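Local coordinates for inner membrane protein (PDB 2QJV) that probably isomerises glucuronate or a related sugar acid at a cupin-type metal site, which holds nickel in the crystal, at residues E27-D32 and Y183-Y188; D47-C52 and V107-G112. The protein carries 2 engineered substitutions. All blocks are in the same frame, centred on the assembly; numbering follows the deposited sequence.

Interaction 1: residues E27-D32 and Y183-Y188. With NI (nickel (II) ion), chain D.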
loop_
_atom_site.group_PDB
_atom_site.type_symbol
_atom_site.label_atom_id
_atom_site.label_comp_id
_atom_site.label_asym_id
_atom_site.label_seq_id
_atom_site.Cartn_x
_atom_site.Cartn_y
_atom_site.Cartn_z
ATOM N N GLU A 27 -12.293 -15.874 13.758
ATOM C CA GLU A 27 -12.652 -16.671 14.949
ATOM C C GLU A 27 -13.033 -18.127 14.816
ATOM O O GLU A 27 -12.924 -18.871 15.792
ATOM C CB GLU A 27 -13.813 -15.930 15.622
ATOM C CG GLU A 27 -13.398 -14.602 16.177
ATOM C CD GLU A 27 -14.565 -13.719 16.594
ATOM O OE1 GLU A 27 -15.424 -14.217 17.336
ATOM O OE2 GLU A 27 -14.621 -12.518 16.202
ATOM N N TYR A 28 -13.456 -18.566 13.634
ATOM C CA TYR A 28 -14.014 -19.912 13.488
ATOM C C TYR A 28 -13.351 -20.840 12.472
ATOM O O TYR A 28 -12.927 -21.940 12.808
ATOM C CB TYR A 28 -15.528 -19.821 13.120
ATOM C CG TYR A 28 -16.360 -19.069 14.162
ATOM C CD1 TYR A 28 -16.462 -17.684 14.143
ATOM C CD2 TYR A 28 -17.006 -19.758 15.194
ATOM C CE1 TYR A 28 -17.187 -16.988 15.109
ATOM C CE2 TYR A 28 -17.746 -19.082 16.145
ATOM C CZ TYR A 28 -17.832 -17.709 16.095
ATOM O OH TYR A 28 -18.530 -17.050 17.060
ATOM N N VAL A 29 -13.317 -20.414 11.220
ATOM C CA VAL A 29 -12.926 -21.304 10.119
ATOM C C VAL A 29 -11.406 -21.618 10.019
ATOM O O VAL A 29 -10.533 -20.746 10.068
ATOM C CB VAL A 29 -13.466 -20.788 8.742
ATOM C CG1 VAL A 29 -12.950 -21.652 7.549
ATOM C CG2 VAL A 29 -14.989 -20.770 8.719
ATOM N N GLY A 30 -11.155 -22.901 9.886
ATOM C CA GLY A 30 -9.849 -23.424 9.542
ATOM C C GLY A 30 -10.009 -24.221 8.254
ATOM O O GLY A 30 -11.045 -24.863 8.004
ATOM N N PHE A 31 -8.994 -24.142 7.396
ATOM C CA PHE A 31 -8.989 -24.890 6.170
ATOM C C PHE A 31 -7.551 -25.354 5.834
ATOM O O PHE A 31 -6.658 -24.552 5.633
ATOM C CB PHE A 31 -9.596 -24.053 5.011
ATOM C CG PHE A 31 -9.634 -24.796 3.714
ATOM C CD1 PHE A 31 -10.537 -25.827 3.524
ATOM C CD2 PHE A 31 -8.731 -24.505 2.699
ATOM C CE1 PHE A 31 -10.548 -26.525 2.333
ATOM C CE2 PHE A 31 -8.732 -25.218 1.531
ATOM C CZ PHE A 31 -9.640 -26.231 1.365
ATOM N N ASP A 32 -7.386 -26.658 5.672
ATOM C CA ASP A 32 -6.130 -27.258 5.309
ATOM C C ASP A 32 -6.245 -28.146 4.088
ATOM O O ASP A 32 -7.252 -28.813 3.888
ATOM C CB ASP A 32 -5.598 -28.128 6.445
ATOM C CG ASP A 32 -5.053 -27.310 7.609
ATOM O OD1 ASP A 32 -3.872 -26.922 7.536
ATOM O OD2 ASP A 32 -5.800 -27.032 8.580
ATOM N N TYR A 183 -23.369 -13.877 10.497
ATOM C CA TYR A 183 -21.927 -13.746 10.336
ATOM C C TYR A 183 -21.367 -15.149 10.052
ATOM O O TYR A 183 -21.457 -16.060 10.896
ATOM C CB TYR A 183 -21.269 -13.152 11.585
ATOM C CG TYR A 183 -19.744 -13.211 11.617
ATOM C CD1 TYR A 183 -18.976 -12.204 11.071
ATOM C CD2 TYR A 183 -19.065 -14.289 12.214
ATOM C CE1 TYR A 183 -17.600 -12.253 11.102
ATOM C CE2 TYR A 183 -17.685 -14.345 12.243
ATOM C CZ TYR A 183 -16.951 -13.314 11.707
ATOM O OH TYR A 183 -15.554 -13.354 11.702
ATOM N N LEU A 184 -20.758 -15.280 8.887
ATOM C CA LEU A 184 -20.123 -16.509 8.446
ATOM C C LEU A 184 -18.834 -16.192 7.723
ATOM O O LEU A 184 -18.818 -15.526 6.689
ATOM C CB LEU A 184 -21.041 -17.358 7.531
ATOM C CG LEU A 184 -22.277 -17.988 8.176
ATOM C CD1 LEU A 184 -23.136 -18.515 7.055
ATOM C CD2 LEU A 184 -22.025 -19.116 9.296
ATOM N N GLU A 185 -17.724 -16.604 8.337
ATOM C CA GLU A 185 -16.432 -16.534 7.669
ATOM C C GLU A 185 -16.508 -17.534 6.503
ATOM O O GLU A 185 -17.185 -18.546 6.615
ATOM C CB GLU A 185 -15.323 -16.906 8.637
ATOM C CG GLU A 185 -15.160 -15.892 9.757
ATOM C CD GLU A 185 -14.626 -16.469 11.061
ATOM O OE1 GLU A 185 -14.196 -17.634 11.091
ATOM O OE2 GLU A 185 -14.660 -15.730 12.075
ATOM N N GLU A 186 -15.804 -17.264 5.420
ATOM C CA GLU A 186 -15.828 -18.150 4.263
ATOM C C GLU A 186 -14.452 -18.242 3.577
ATOM O O GLU A 186 -13.745 -17.253 3.384
ATOM C CB GLU A 186 -16.921 -17.742 3.256
ATOM C CG GLU A 186 -17.109 -18.748 2.133
ATOM C CD GLU A 186 -18.339 -18.533 1.284
ATOM O OE1 GLU A 186 -18.907 -17.421 1.285
ATOM O OE2 GLU A 186 -18.731 -19.473 0.548
ATOM N N THR A 187 -14.071 -19.472 3.263
ATOM C CA THR A 187 -12.871 -19.740 2.482
ATOM C C THR A 187 -13.296 -20.327 1.117
ATOM O O THR A 187 -14.325 -20.991 1.005
ATOM C CB THR A 187 -11.840 -20.668 3.217
ATOM O OG1 THR A 187 -12.460 -21.926 3.523
ATOM C CG2 THR A 187 -11.219 -19.982 4.497
ATOM N N TYR A 188 -12.491 -20.030 0.094
ATOM C CA TYR A 188 -12.613 -20.528 -1.268
ATOM C C TYR A 188 -11.293 -21.221 -1.580
ATOM O O TYR A 188 -10.252 -20.601 -1.468
ATOM C CB TYR A 188 -12.767 -19.398 -2.301
ATOM C CG TYR A 188 -14.168 -18.848 -2.460
ATOM C CD1 TYR A 188 -14.777 -18.178 -1.418
ATOM C CD2 TYR A 188 -14.889 -19.002 -3.650
ATOM C CE1 TYR A 188 -16.048 -17.692 -1.529
ATOM C CE2 TYR A 188 -16.175 -18.517 -3.762
ATOM C CZ TYR A 188 -16.738 -17.859 -2.700
ATOM O OH TYR A 188 -17.994 -17.387 -2.828
HETATM NI NI NI D . -20.671 -16.618 0.477
HETATM O O HOH W 1 -14.005 -11.880 13.543
HETATM O O HOH W 2 -20.178 -17.809 -1.298
HETATM O O HOH W 3 -21.806 -18.437 0.911
#
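The carboxylate of E185 rises from its strand and collects three successive backbone N-H groups, those of E27, Y28 and V29. OE1 takes two of them: the N of Y28 lies 2.8 Å from E185 OE1 on the syn side, through a bent bond (142° at the hydrogen), while V29 N, 2.9 Å from E185 OE1, meets it nearly head-on to the C-O bond. OE2 is approached by E27 N, 2.9 Å from E185 OE2 and 37° above the carboxylate plane; its anti lone pair goes to the hydroxyl of Y183, with OH 2.6 Å from OE2 of E185. Four donors would be expected to favour the ionised form of this buried acid and to fix its rotation. The carboxylate also lies at the edge of the Y28 ring, Y28 CD1 being 3.4 Å from E185 OE2, and the two side chains cross at about a right angle. The packed part continues from the loop residue V29 into strand 30-32, against strand 185-188. With chi1 at 175°, V29 turns CG1 toward the T187 methyl, and V29 CG1 and T187 CG2 meet tip to tip at 3.9 Å; F31 packs on T187 and V244. These side chains fill the space between two beta-sheets, one from each half of the chain, consistent with the two-cupin architecture expected of the KduI/IolB family. Strand alternation sends E186 away: its OE1 binds the nickel ion at 2.1 Å, beside H171, H173, H229 and two waters. Against the buried V29, F31, E185 and T187 stands a partly exposed rim of E27, Y28 and Y183. There Y28 CE1 lies at the edge of the Y183 ring, 3.9 Å from Y183 CE2, a water donates to both E27 OE2 and Y183 OH, and E27 OE2 is hydrogen-bonded to S20 and H18 of the second subunit, making this rim part of a subunit interface.

Interaction 2: residues D47-C52 and V107-G112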
loop_
_atom_site.group_PDB
_atom_site.type_symbol
_atom_site.label_atom_id
_atom_site.label_comp_id
_atom_site.label_asym_id
_atom_site.label_seq_id
_atom_site.Cartn_x
_atom_site.Cartn_y
_atom_site.Cartn_z
ATOM N N ASP A 47 -8.924 -32.733 19.562
ATOM C CA ASP A 47 -8.941 -31.367 20.069
ATOM C C ASP A 47 -10.384 -30.809 20.107
ATOM O O ASP A 47 -11.346 -31.576 20.015
ATOM C CB ASP A 47 -7.943 -30.501 19.266
ATOM C CG ASP A 47 -8.323 -30.294 17.811
ATOM O OD1 ASP A 47 -9.483 -30.531 17.388
ATOM O OD2 ASP A 47 -7.434 -29.826 17.065
ATOM N N GLU A 48 -10.517 -29.498 20.286
ATOM C CA GLU A 48 -11.813 -28.843 20.427
ATOM C C GLU A 48 -12.445 -28.440 19.095
ATOM O O GLU A 48 -13.329 -27.605 19.064
ATOM C CB GLU A 48 -11.644 -27.600 21.325
ATOM C CG GLU A 48 -11.049 -27.894 22.737
ATOM C CD GLU A 48 -11.935 -28.756 23.628
ATOM O OE1 GLU A 48 -13.088 -29.073 23.260
ATOM O OE2 GLU A 48 -11.467 -29.116 24.734
ATOM N N ARG A 49 -11.948 -28.983 17.990
ATOM C CA ARG A 49 -12.479 -28.681 16.674
ATOM C C ARG A 49 -13.141 -29.910 16.022
ATOM O O ARG A 49 -12.664 -31.048 16.176
ATOM C CB ARG A 49 -11.331 -28.111 15.831
ATOM C CG ARG A 49 -10.885 -26.783 16.449
ATOM C CD ARG A 49 -9.824 -26.061 15.755
ATOM N NE ARG A 49 -10.141 -25.551 14.428
ATOM C CZ ARG A 49 -10.817 -24.438 14.152
ATOM N NH1 ARG A 49 -11.440 -23.716 15.095
ATOM N NH2 ARG A 49 -10.914 -24.073 12.900
ATOM N N GLU A 50 -14.295 -29.682 15.389
ATOM C CA GLU A 50 -14.912 -30.686 14.526
ATOM C C GLU A 50 -14.296 -30.470 13.131
ATOM O O GLU A 50 -13.773 -29.395 12.805
ATOM C CB GLU A 50 -16.443 -30.627 14.460
ATOM C CG GLU A 50 -16.989 -29.344 13.934
ATOM C CD GLU A 50 -18.481 -29.348 13.695
ATOM O OE1 GLU A 50 -19.205 -30.261 14.186
ATOM O OE2 GLU A 50 -18.909 -28.388 13.002
ATOM N N ARG A 51 -14.317 -31.533 12.347
ATOM C CA ARG A 51 -13.744 -31.573 11.025
ATOM C C ARG A 51 -14.615 -32.297 9.979
ATOM O O ARG A 51 -15.425 -33.187 10.287
ATOM C CB ARG A 51 -12.365 -32.256 11.052
ATOM C CG ARG A 51 -11.243 -31.494 11.743
ATOM C CD ARG A 51 -9.983 -32.332 11.998
ATOM N NE ARG A 51 -8.915 -31.497 12.582
ATOM C CZ ARG A 51 -8.765 -31.229 13.882
ATOM N NH1 ARG A 51 -9.613 -31.690 14.775
ATOM N NH2 ARG A 51 -7.777 -30.434 14.291
ATOM N N CYS A 52 -14.424 -31.872 8.727
ATOM C CA CYS A 52 -15.010 -32.496 7.566
ATOM C C CYS A 52 -13.831 -32.707 6.593
ATOM O O CYS A 52 -13.210 -31.775 6.109
ATOM C CB CYS A 52 -16.143 -31.665 6.932
ATOM S SG CYS A 52 -16.955 -32.498 5.536
ATOM N N VAL A 107 -9.098 -30.623 4.737
ATOM C CA VAL A 107 -9.513 -30.749 6.152
ATOM C C VAL A 107 -10.179 -29.404 6.524
ATOM O O VAL A 107 -9.522 -28.351 6.670
ATOM C CB VAL A 107 -8.368 -31.150 7.100
ATOM C CG1 VAL A 107 -8.898 -31.384 8.538
ATOM C CG2 VAL A 107 -7.624 -32.427 6.575
ATOM N N CYS A 108 -11.502 -29.443 6.637
ATOM C CA CYS A 108 -12.315 -28.269 6.971
ATOM C C CYS A 108 -12.551 -28.297 8.467
ATOM O O CYS A 108 -12.987 -29.326 8.980
ATOM C CB CYS A 108 -13.660 -28.294 6.219
ATOM S SG CYS A 108 -13.545 -28.663 4.454
ATOM N N SER A 109 -12.247 -27.209 9.186
ATOM C CA SER A 109 -12.411 -27.221 10.629
ATOM C C SER A 109 -13.121 -25.998 11.198
ATOM O O SER A 109 -13.080 -24.927 10.622
ATOM C CB SER A 109 -11.038 -27.398 11.321
ATOM O OG SER A 109 -10.159 -26.327 11.040
ATOM N N ALA A 110 -13.761 -26.201 12.348
ATOM C CA ALA A 110 -14.482 -25.157 13.079
ATOM C C ALA A 110 -14.657 -25.605 14.518
ATOM O O ALA A 110 -14.401 -26.780 14.839
ATOM C CB ALA A 110 -15.845 -24.802 12.413
ATOM N N PRO A 111 -15.068 -24.687 15.404
ATOM C CA PRO A 111 -15.268 -25.118 16.792
ATOM C C PRO A 111 -16.287 -26.262 16.948
ATOM O O PRO A 111 -17.333 -26.305 16.274
ATOM C CB PRO A 111 -15.721 -23.833 17.508
ATOM C CG PRO A 111 -15.129 -22.731 16.671
ATOM C CD PRO A 111 -15.269 -23.232 15.257
ATOM N N GLY A 112 -15.903 -27.221 17.797
ATOM C CA GLY A 112 -16.720 -28.355 18.116
ATOM C C GLY A 112 -17.065 -28.422 19.587
ATOM O O GLY A 112 -16.235 -28.180 20.446
HETATM O O HOH W 4 -15.491 -28.170 23.016
HETATM O O HOH W 5 -7.894 -26.985 13.253
#
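An antiparallel ladder joins strands 49-55 and 104-111, neighbours in the six-stranded sheet of this cupin-family protein; their short segments run at 153° to each other. E50 with A110 and C52 with C108 are hydrogen-bonded pairs, whereas R51 with S109 is a non-hydrogen-bonded pair. The ladder is extended by G112 N, which donates to E48 O at 2.9 Å. E50, C52, C108 and A110 point to one face; on it C52 CB and C108 CB are 4.2 Å apart, and C108 and A110 also touch strand 238-246. The carboxylate of E50 is bonded outside the pair, to Y88 and to backbone N-H groups of 151-153. R51 and S109 occupy the other face. R49 bends at chi3 (66°) so that A110 N lies over one face of the guanidinium, off-centre toward its rim, with NH2 giving a bond to S109 OG at 3.0 Å and another to Y28 O. A water linking R49 NE with S109 OG adds a second path between them. R51, extended from CG to NE, passes V107 CG1, which lies 3.7 Å from R51 CD, and forms an end-on salt bridge with D47, NH1 to OD1 and NH2 to OD2 at 2.9 Å each. D47 OD1 also accepts from R49 N, completing an Asx turn; R51 NH1 and R49 N reach it from opposite faces of the carboxylate plane. The carboxylate thus probably balances the charge of R51 while fixing the bend by which the chain enters the strand.

In the fold
Strand 104-111 is shared as a neighbour: in the same sheet it pairs with 49-52 in interaction 2 on one side and with 30-32 of interaction 1 on the other. Two probable backbone bonds make that second junction, D32 O to V107 N at 2.7 Å and G30 O to S109 N at 2.9 Å; R49 NH2 adds a side-chain tie to Y28 O. The contact centres are 11 Å apart. Interaction 1 then crosses to the five-stranded sheet, whose 183-188 segment carries E186 of the four-residue nickel site. Interaction 2 lies near a different nickel, that of H91 and H92, with the E48 side chain about 4 Å from the ion. Both its segments fall in sequence between those of interaction 1.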